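Local atomic coordinates of beta-agarase D (Zobellia galactanivorans, PDB entry 4ASM), a protein that hydrolyses beta-1,4-galactosidic linkages inside agarose chains with retention of anomeric configuration, through a secreted family GH16 catalytic domain. Residues P14-A19 and W355-K360; D157-D162 and K317-I322; S186-I191 and D198-D203. All blocks are in the same frame, centred on the assembly; numbering follows the deposited sequence.

Interaction 1 of 3, residues P14-A19 and W355-K360; sequences PIPANA and WIRVYK
P14 and I15, in the loop 14-19 near the N terminus, make a mixed polar and CH-pi contact with R357 and Y359 of strand 355-360, on the outer side of the beta-sandwich. The hydrophobic part is specific: I15 CD1 lies over one face of the Y359 ring, 3.6 Å from its centroid and 16° off the ring normal, with Y359 CZ its nearest ring atom. The methyl gets there because CG1 of I15 stands anti to the carbonyl carbon (chi1 -59°) and the chain then extends toward the ring. I15 CG1 serves both partners, since it also covers a face of the R357 guanidinium, 3.9 Å from R357 NH1.

The polar part uses the guanidinium edge. R357 NH2 donates to P14 O over 3.0 Å, the acceptor lying close to the guanidinium plane, but the bond bends to 138° and NH2 stands above the carbonyl plane of P14. The stronger partner of NH2 is E136, through a salt bridge; NH1 also donates to the carbonyl of V13. A weak bond from R357 NH1 to Y359 OH (3.1 Å) ties the two strand side chains together. With W25 of strand 24-27 also against I15 and Y359, the N-terminal loop folds over the outer face of a sheet in the jelly-roll sandwich of GH16 enzymes.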
loop_
_atom_site.group_PDB
_atom_site.type_symbol
_atom_site.label_atom_id
_atom_site.label_comp_id
_atom_site.label_asym_id
_atom_site.label_seq_id
_atom_site.Cartn_x
_atom_site.Cartn_y
_atom_site.Cartn_z
ATOM N N PRO A 14 -5.514 5.330 -20.644
ATOM C CA PRO A 14 -4.949 6.650 -20.384
ATOM C C PRO A 14 -4.215 6.715 -19.045
ATOM O O PRO A 14 -4.612 6.056 -18.081
ATOM C CB PRO A 14 -6.165 7.580 -20.387
ATOM C CG PRO A 14 -7.180 6.854 -21.228
ATOM C CD PRO A 14 -6.954 5.387 -20.934
ATOM N N ILE A 15 -3.139 7.484 -19.027
ATOM C CA ILE A 15 -2.420 7.775 -17.797
ATOM C C ILE A 15 -3.177 8.895 -17.085
ATOM O O ILE A 15 -3.289 10.002 -17.612
ATOM C CB ILE A 15 -0.977 8.191 -18.105
ATOM C CG1 ILE A 15 -0.270 7.067 -18.875
ATOM C CG2 ILE A 15 -0.233 8.544 -16.818
ATOM C CD1 ILE A 15 0.978 7.519 -19.659
ATOM N N PRO A 16 -3.736 8.611 -15.888
ATOM C CA PRO A 16 -4.641 9.598 -15.284
ATOM C C PRO A 16 -3.947 10.763 -14.590
ATOM O O PRO A 16 -4.585 11.776 -14.318
ATOM C CB PRO A 16 -5.432 8.764 -14.277
ATOM C CG PRO A 16 -4.493 7.671 -13.874
ATOM C CD PRO A 16 -3.607 7.389 -15.072
ATOM N N ALA A 17 -2.661 10.621 -14.290
ATOM C CA ALA A 17 -1.905 11.691 -13.671
ATOM C C ALA A 17 -1.473 12.709 -14.725
ATOM O O ALA A 17 -1.278 12.369 -15.905
ATOM C CB ALA A 17 -0.697 11.122 -12.954
ATOM N N ASN A 18 -1.334 13.952 -14.288
ATOM C CA ASN A 18 -0.951 15.051 -15.173
ATOM C C ASN A 18 0.559 15.242 -15.154
ATOM O O ASN A 18 1.109 15.618 -14.118
ATOM C CB ASN A 18 -1.658 16.331 -14.701
ATOM C CG ASN A 18 -1.204 17.594 -15.439
ATOM O OD1 ASN A 18 -0.798 17.565 -16.602
ATOM N ND2 ASN A 18 -1.293 18.729 -14.744
ATOM N N ALA A 19 1.206 15.004 -16.301
ATOM C CA ALA A 19 2.665 15.170 -16.440
ATOM C C ALA A 19 3.109 16.621 -16.286
ATOM O O ALA A 19 4.278 16.888 -15.996
ATOM C CB ALA A 19 3.155 14.605 -17.765
ATOM N N TRP A 355 -1.134 -6.139 -14.410
ATOM C CA TRP A 355 0.012 -5.346 -14.822
ATOM C C TRP A 355 0.319 -4.261 -13.812
ATOM O O TRP A 355 -0.544 -3.848 -13.040
ATOM C CB TRP A 355 -0.193 -4.733 -16.208
ATOM C CG TRP A 355 -1.461 -3.948 -16.481
ATOM C CD1 TRP A 355 -2.520 -4.385 -17.228
ATOM C CD2 TRP A 355 -1.761 -2.571 -16.135
ATOM N NE1 TRP A 355 -3.467 -3.395 -17.340
ATOM C CE2 TRP A 355 -3.034 -2.278 -16.679
ATOM C CE3 TRP A 355 -1.102 -1.580 -15.388
ATOM C CZ2 TRP A 355 -3.654 -1.027 -16.521
ATOM C CZ3 TRP A 355 -1.722 -0.333 -15.227
ATOM C CH2 TRP A 355 -2.987 -0.068 -15.806
ATOM N N ILE A 356 1.570 -3.815 -13.824
ATOM C CA ILE A 356 2.000 -2.641 -13.094
ATOM C C ILE A 356 2.900 -1.826 -14.015
ATOM O O ILE A 356 3.846 -2.358 -14.616
ATOM C CB ILE A 356 2.674 -3.017 -11.739
ATOM C CG1 ILE A 356 2.984 -1.766 -10.900
ATOM C CG2 ILE A 356 3.903 -3.918 -11.958
ATOM C CD1 ILE A 356 3.393 -2.100 -9.484
ATOM N N ARG A 357 2.584 -0.542 -14.140
ATOM C CA ARG A 357 3.336 0.336 -15.028
ATOM C C ARG A 357 3.901 1.511 -14.244
ATOM O O ARG A 357 3.295 1.981 -13.267
ATOM C CB ARG A 357 2.446 0.821 -16.186
ATOM C CG ARG A 357 1.285 1.711 -15.801
ATOM C CD ARG A 357 0.410 1.958 -17.031
ATOM N NE ARG A 357 -0.782 2.737 -16.728
ATOM C CZ ARG A 357 -1.522 3.338 -17.654
ATOM N NH1 ARG A 357 -1.168 3.272 -18.942
ATOM N NH2 ARG A 357 -2.624 3.974 -17.294
ATOM N N VAL A 358 5.057 1.990 -14.692
ATOM C CA VAL A 358 5.786 3.042 -14.008
ATOM C C VAL A 358 6.179 4.060 -15.065
ATOM O O VAL A 358 6.760 3.683 -16.091
ATOM C CB VAL A 358 7.048 2.475 -13.334
ATOM C CG1 VAL A 358 7.838 3.582 -12.668
ATOM C CG2 VAL A 358 6.674 1.390 -12.324
ATOM N N TYR A 359 5.851 5.335 -14.825
ATOM C CA TYR A 359 6.235 6.432 -15.727
ATOM C C TYR A 359 6.936 7.551 -14.971
ATOM O O TYR A 359 6.738 7.735 -13.765
ATOM C CB TYR A 359 5.004 7.048 -16.390
ATOM C CG TYR A 359 4.193 6.139 -17.271
ATOM C CD1 TYR A 359 4.463 6.010 -18.643
ATOM C CD2 TYR A 359 3.104 5.436 -16.750
ATOM C CE1 TYR A 359 3.682 5.165 -19.449
ATOM C CE2 TYR A 359 2.328 4.618 -17.535
ATOM C CZ TYR A 359 2.610 4.477 -18.892
ATOM O OH TYR A 359 1.807 3.654 -19.651
ATOM N N LYS A 360 7.771 8.297 -15.685
ATOM C CA LYS A 360 8.259 9.559 -15.158
ATOM C C LYS A 360 7.937 10.678 -16.150
ATOM O O LYS A 360 7.897 10.428 -17.357
ATOM C CB LYS A 360 9.762 9.486 -14.875
ATOM C CG LYS A 360 10.164 8.412 -13.862
ATOM C CD LYS A 360 11.680 8.328 -13.692
ATOM C CE LYS A 360 12.223 9.485 -12.876
ATOM N NZ LYS A 360 11.779 9.402 -11.430
#

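Interaction 2 of 3, residues D157-D162 and K317-I322; sequences DTQEID and KEMDII. With IMD (imidazole), chain C.
M319, Q159 and K317 supply most of the surface buried here, and they meet in two places. In the first, the extended M319 side chain ends in a methyl, CE, that sits against residues of strand 159-162 two positions apart: it is 3.8 Å from Q159 CB and 3.7 Å from I161 CD1. The I161 and M319 chains cross at about a right angle, and CG1 of I161, anti to its own carbonyl carbon (chi1 -68°), brings CD1 up to the methyl.

In the second, K317 runs fully extended across the end of Q159 at about a right angle, its CG and CD methylenes packed against the glutamine amide group. K317 NZ reaches T158 OG1, to which it donates at 3.2 Å. Its stronger partner is D156, which forms a salt bridge with NZ and is also hydrogen-bonded to T158 OG1. With an alanine here the NZ group is gone, which would probably leave D156 without this positive mate, T158 OG1 without its donor from NZ and the end of Q159 without its methylene cover.

E160 points away from this packing. Its OE2 accepts a nearly straight bond (170°) from N1 of a bound imidazole, probably from the crystallisation liquor, 2.6 Å away and also held by E326; by similarity E160 is the nucleophile, consistent with the packed side of the strand backing the substrate cleft. The two segments are not sheet neighbours: strand 147-153 pairs with both 159-166 and 320-326, L152 touching M319, while 183-191 flanks 159-166 and 112-125 flanks 320-326.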
loop_
_atom_site.group_PDB
_atom_site.type_symbol
_atom_site.label_atom_id
_atom_site.label_comp_id
_atom_site.label_asym_id
_atom_site.label_seq_id
_atom_site.Cartn_x
_atom_site.Cartn_y
_atom_site.Cartn_z
ATOM N N ASP A 157 14.018 1.366 5.315
ATOM C CA ASP A 157 12.765 1.146 6.060
ATOM C C ASP A 157 12.241 2.413 6.787
ATOM O O ASP A 157 11.381 2.299 7.659
ATOM C CB ASP A 157 12.867 -0.033 7.056
ATOM C CG ASP A 157 13.041 -1.373 6.371
ATOM O OD1 ASP A 157 12.622 -1.511 5.202
ATOM O OD2 ASP A 157 13.586 -2.293 7.034
ATOM N N THR A 158 12.726 3.597 6.410
ATOM C CA THR A 158 12.252 4.838 7.074
ATOM C C THR A 158 11.104 5.553 6.343
ATOM O O THR A 158 10.360 6.305 6.950
ATOM C CB THR A 158 13.389 5.864 7.296
ATOM O OG1 THR A 158 13.954 6.269 6.050
ATOM C CG2 THR A 158 14.491 5.275 8.192
ATOM N N GLN A 159 11.005 5.364 5.029
ATOM C CA GLN A 159 10.053 6.134 4.235
ATOM C C GLN A 159 9.271 5.201 3.346
ATOM O O GLN A 159 9.854 4.347 2.678
ATOM C CB GLN A 159 10.768 7.187 3.392
ATOM C CG GLN A 159 11.591 8.207 4.216
ATOM C CD GLN A 159 12.272 9.297 3.387
ATOM O OE1 GLN A 159 13.191 9.991 3.882
ATOM N NE2 GLN A 159 11.854 9.466 2.163
ATOM N N GLU A 160 7.948 5.392 3.310
ATOM C CA GLU A 160 7.044 4.476 2.593
ATOM C C GLU A 160 5.897 5.243 1.971
ATOM O O GLU A 160 5.371 6.167 2.579
ATOM C CB GLU A 160 6.506 3.429 3.569
ATOM C CG GLU A 160 5.339 2.603 3.059
ATOM C CD GLU A 160 4.861 1.597 4.080
ATOM O OE1 GLU A 160 5.604 1.280 5.038
ATOM O OE2 GLU A 160 3.719 1.097 3.889
ATOM N N ILE A 161 5.540 4.865 0.752
ATOM C CA ILE A 161 4.353 5.429 0.091
ATOM C C ILE A 161 3.556 4.252 -0.398
ATOM O O ILE A 161 4.082 3.429 -1.120
ATOM C CB ILE A 161 4.741 6.330 -1.100
ATOM C CG1 ILE A 161 5.441 7.596 -0.589
ATOM C CG2 ILE A 161 3.511 6.668 -1.971
ATOM C CD1 ILE A 161 6.313 8.313 -1.639
ATOM N N ASP A 162 2.299 4.145 0.024
ATOM C CA ASP A 162 1.484 3.022 -0.411
ATOM C C ASP A 162 0.705 3.403 -1.656
ATOM O O ASP A 162 0.347 4.574 -1.847
ATOM C CB ASP A 162 0.543 2.561 0.698
ATOM C CG ASP A 162 1.280 2.096 1.912
ATOM O OD1 ASP A 162 2.477 1.751 1.795
ATOM O OD2 ASP A 162 0.680 2.103 2.990
ATOM N N LYS A 317 13.903 9.765 -0.236
ATOM C CA LYS A 317 14.654 8.550 -0.567
ATOM C C LYS A 317 13.987 7.724 -1.656
ATOM O O LYS A 317 12.751 7.566 -1.666
ATOM C CB LYS A 317 14.848 7.694 0.684
ATOM C CG LYS A 317 15.776 8.372 1.713
ATOM C CD LYS A 317 15.728 7.707 3.085
ATOM C CE LYS A 317 16.739 8.357 4.032
ATOM N NZ LYS A 317 16.649 7.796 5.408
ATOM N N GLU A 318 14.794 7.196 -2.575
ATOM C CA GLU A 318 14.301 6.200 -3.529
ATOM C C GLU A 318 13.711 4.996 -2.780
ATOM O O GLU A 318 14.113 4.659 -1.649
ATOM C CB GLU A 318 15.374 5.737 -4.530
ATOM C CG GLU A 318 16.495 4.938 -3.898
ATOM C CD GLU A 318 17.505 4.398 -4.894
ATOM O OE1 GLU A 318 17.314 4.580 -6.113
ATOM O OE2 GLU A 318 18.478 3.770 -4.413
ATOM N N MET A 319 12.765 4.340 -3.441
ATOM C CA MET A 319 11.978 3.282 -2.822
ATOM C C MET A 319 11.882 2.017 -3.675
ATOM O O MET A 319 11.900 2.082 -4.903
ATOM C CB MET A 319 10.571 3.797 -2.512
ATOM C CG MET A 319 10.581 4.944 -1.511
ATOM S SD MET A 319 8.898 5.393 -1.058
ATOM C CE MET A 319 9.286 6.863 -0.090
ATOM N N ASP A 320 11.835 0.866 -3.002
ATOM C CA ASP A 320 11.522 -0.406 -3.641
ATOM C C ASP A 320 10.027 -0.560 -3.832
ATOM O O ASP A 320 9.242 -0.255 -2.929
ATOM C CB ASP A 320 11.990 -1.564 -2.756
ATOM C CG ASP A 320 13.495 -1.545 -2.519
ATOM O OD1 ASP A 320 14.241 -1.427 -3.517
ATOM O OD2 ASP A 320 13.917 -1.661 -1.354
ATOM N N ILE A 321 9.636 -1.085 -4.993
ATOM C CA ILE A 321 8.234 -1.477 -5.228
ATOM C C ILE A 321 8.040 -2.875 -4.659
ATOM O O ILE A 321 8.776 -3.807 -5.026
ATOM C CB ILE A 321 7.859 -1.517 -6.720
ATOM C CG1 ILE A 321 8.107 -0.176 -7.394
ATOM C CG2 ILE A 321 6.383 -1.929 -6.877
ATOM C CD1 ILE A 321 8.150 -0.267 -8.925
ATOM N N ILE A 322 7.064 -3.004 -3.763
ATOM C CA ILE A 322 6.743 -4.273 -3.117
ATOM C C ILE A 322 5.272 -4.608 -3.358
ATOM O O ILE A 322 4.388 -3.743 -3.282
ATOM C CB ILE A 322 7.016 -4.200 -1.593
ATOM C CG1 ILE A 322 8.516 -3.878 -1.350
ATOM C CG2 ILE A 322 6.594 -5.496 -0.913
ATOM C CD1 ILE A 322 8.893 -3.591 0.082
HETATM N N1 IMD C . 2.520 -1.204 4.135
HETATM C C2 IMD C . 3.106 -2.403 4.299
HETATM N N3 IMD C . 2.153 -3.355 4.233
HETATM C C4 IMD C . 0.955 -2.764 4.018
HETATM C C5 IMD C . 1.195 -1.398 3.955
#

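Interaction 3 of 3, residues S186-I191 and D198-D203; sequences SHHVFI and DYQPAD
Y199 O is gripped from two adjacent residues of strand 187-191: V189 N donates to it at 3.0 Å, and H188 CA makes a CA-H...O contact at 3.1 Å. The return bond, Y199 N to V189 O, is 2.9 Å long, so V189 and Y199 form an antiparallel hydrogen-bonded pair, with F190 and D198 the non-hydrogen-bonded pair beside it.

The ladder changes character where P201 follows. Having no N-H, this proline cannot donate a backbone bond to H187 O; its CD lies 3.2 Å from that oxygen instead, and Q200 CA offers a CA-H...O contact at 3.3 Å. On the other side of the same step, P201 O turns to H184, and H187 N is buried without a partner in the model.

Side chains fill both faces. On that of V189 and Y199, V189 CG2 packs on Y199 CB, while the H187 ring crosses P201 at about a right angle, P201 CD over one of its faces, 4.0 Å from the centroid and 27° off the normal. With CG between the backbone N and the carbonyl carbon (chi1 76°), this ring turns to P201; its NE2 donates to the carbonyl of I303, and F315 meets it edge-to-face. On the opposite face, Q200 CB sits almost over the centre of the H188 ring, 3.6 Å from its centroid. D198 runs beside F190 in the same direction, D198 CG lying 3.3 Å from F190 CE1 and approaching the ring obliquely, with carboxylate and ring planes 31° apart.

H188 and F190 also touch E160, the nucleophile by similarity. This is a beta hairpin, formed by strands 183-191 and 197-199, that probably lines the catalytic cleft of the GH16 jelly roll.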
loop_
_atom_site.group_PDB
_atom_site.type_symbol
_atom_site.label_atom_id
_atom_site.label_comp_id
_atom_site.label_asym_id
_atom_site.label_seq_id
_atom_site.Cartn_x
_atom_site.Cartn_y
_atom_site.Cartn_z
ATOM N N SER A 186 -2.560 5.574 1.623
ATOM C CA SER A 186 -1.677 5.703 2.772
ATOM C C SER A 186 -0.197 5.859 2.421
ATOM O O SER A 186 0.213 5.765 1.267
ATOM C CB SER A 186 -1.895 4.478 3.669
ATOM O OG SER A 186 -1.322 4.616 4.967
ATOM N N HIS A 187 0.581 6.108 3.467
ATOM C CA HIS A 187 2.039 6.140 3.394
ATOM C C HIS A 187 2.491 5.913 4.817
ATOM O O HIS A 187 1.678 5.897 5.723
ATOM C CB HIS A 187 2.551 7.486 2.842
ATOM C CG HIS A 187 2.489 8.612 3.830
ATOM N ND1 HIS A 187 1.407 9.463 3.925
ATOM C CD2 HIS A 187 3.380 9.029 4.765
ATOM C CE1 HIS A 187 1.640 10.362 4.867
ATOM N NE2 HIS A 187 2.836 10.130 5.389
ATOM N N HIS A 188 3.789 5.701 5.025
ATOM C CA HIS A 188 4.288 5.653 6.393
ATOM C C HIS A 188 5.604 6.394 6.456
ATOM O O HIS A 188 6.373 6.398 5.501
ATOM C CB HIS A 188 4.581 4.216 6.834
ATOM C CG HIS A 188 3.383 3.393 7.208
ATOM N ND1 HIS A 188 2.478 2.895 6.290
ATOM C CD2 HIS A 188 3.012 2.893 8.408
ATOM C CE1 HIS A 188 1.576 2.160 6.922
ATOM N NE2 HIS A 188 1.880 2.139 8.208
ATOM N N VAL A 189 5.868 6.973 7.625
ATOM C CA VAL A 189 7.220 7.389 7.990
ATOM C C VAL A 189 7.578 6.727 9.321
ATOM O O VAL A 189 6.724 6.583 10.200
ATOM C CB VAL A 189 7.422 8.953 8.015
ATOM C CG1 VAL A 189 7.217 9.536 6.617
ATOM C CG2 VAL A 189 6.530 9.659 9.066
ATOM N N PHE A 190 8.850 6.343 9.463
ATOM C CA PHE A 190 9.304 5.600 10.659
ATOM C C PHE A 190 10.533 6.212 11.281
ATOM O O PHE A 190 11.404 6.698 10.581
ATOM C CB PHE A 190 9.704 4.158 10.304
ATOM C CG PHE A 190 8.592 3.324 9.717
ATOM C CD1 PHE A 190 7.755 2.577 10.537
ATOM C CD2 PHE A 190 8.425 3.257 8.328
ATOM C CE1 PHE A 190 6.719 1.791 9.966
ATOM C CE2 PHE A 190 7.425 2.473 7.771
ATOM C CZ PHE A 190 6.580 1.747 8.593
ATOM N N ILE A 191 10.604 6.121 12.605
ATOM C CA ILE A 191 11.903 6.061 13.269
ATOM C C ILE A 191 12.195 4.580 13.474
ATOM O O ILE A 191 11.354 3.839 13.967
ATOM C CB ILE A 191 11.917 6.758 14.644
ATOM C CG1 ILE A 191 11.332 8.158 14.546
ATOM C CG2 ILE A 191 13.367 6.841 15.165
ATOM C CD1 ILE A 191 11.470 8.995 15.843
ATOM N N ASP A 198 6.004 4.774 14.279
ATOM C CA ASP A 198 5.354 4.566 12.986
ATOM C C ASP A 198 4.212 5.567 12.842
ATOM O O ASP A 198 3.335 5.630 13.692
ATOM C CB ASP A 198 4.830 3.126 12.956
ATOM C CG ASP A 198 4.107 2.766 11.659
ATOM O OD1 ASP A 198 4.086 3.572 10.715
ATOM O OD2 ASP A 198 3.556 1.652 11.597
ATOM N N TYR A 199 4.261 6.375 11.787
ATOM C CA TYR A 199 3.134 7.238 11.419
ATOM C C TYR A 199 2.550 6.857 10.051
ATOM O O TYR A 199 3.287 6.624 9.107
ATOM C CB TYR A 199 3.557 8.705 11.363
ATOM C CG TYR A 199 2.407 9.563 10.902
ATOM C CD1 TYR A 199 1.386 9.891 11.785
ATOM C CD2 TYR A 199 2.316 9.992 9.578
ATOM C CE1 TYR A 199 0.284 10.645 11.379
ATOM C CE2 TYR A 199 1.216 10.756 9.142
ATOM C CZ TYR A 199 0.210 11.074 10.060
ATOM O OH TYR A 199 -0.867 11.839 9.670
ATOM N N GLN A 200 1.223 6.824 9.978
ATOM C CA GLN A 200 0.476 6.680 8.733
ATOM C C GLN A 200 -0.807 7.525 8.824
ATOM O O GLN A 200 -1.276 7.842 9.927
ATOM C CB GLN A 200 0.110 5.224 8.497
ATOM C CG GLN A 200 -0.893 4.697 9.526
ATOM C CD GLN A 200 -1.139 3.220 9.377
ATOM O OE1 GLN A 200 -0.812 2.408 10.256
ATOM N NE2 GLN A 200 -1.659 2.851 8.244
ATOM N N PRO A 201 -1.371 7.900 7.668
ATOM C CA PRO A 201 -2.638 8.633 7.697
ATOM C C PRO A 201 -3.739 7.874 8.412
ATOM O O PRO A 201 -3.972 6.685 8.160
ATOM C CB PRO A 201 -2.977 8.827 6.220
ATOM C CG PRO A 201 -1.601 8.817 5.545
ATOM C CD PRO A 201 -0.847 7.745 6.300
ATOM N N ALA A 202 -4.398 8.599 9.317
ATOM C CA ALA A 202 -5.482 8.065 10.130
ATOM C C ALA A 202 -6.717 8.971 10.092
ATOM O O ALA A 202 -7.603 8.845 10.938
ATOM C CB ALA A 202 -5.015 7.863 11.569
ATOM N N ASP A 203 -6.765 9.899 9.135
ATOM C CA ASP A 203 -7.991 10.661 8.921
ATOM C C ASP A 203 -9.049 9.741 8.327
ATOM O O ASP A 203 -8.737 8.796 7.572
ATOM C CB ASP A 203 -7.789 11.936 8.073
ATOM C CG ASP A 203 -7.183 11.681 6.701
ATOM O OD1 ASP A 203 -6.065 11.106 6.629
ATOM O OD2 ASP A 203 -7.792 12.120 5.703
#

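Overall arrangement
From the N terminus, the chain leaves loop 14-19 and meets it again at strand 355-360, near the C terminus, so interaction 1 closes a loop spanning nearly the whole domain. Inside it, interaction 2 links 157-162 to 317-322, and inside that, interaction 3 closes the short hairpin 186-191/198-203; the three are concentric and none cross. Interactions 2 and 3 join directly through neighbouring strands, with E160 N 2.9 Å from H188 O and D162 N 2.9 Å from S186 O. Interactions 1 and 2 meet by packing, I356 CD1 lying 4.0 Å from I321 CG2. Interactions 1 and 3 do not touch, their nearest atoms about 14 Å apart. Together they run from the outer layer through the sandwich core to the cleft.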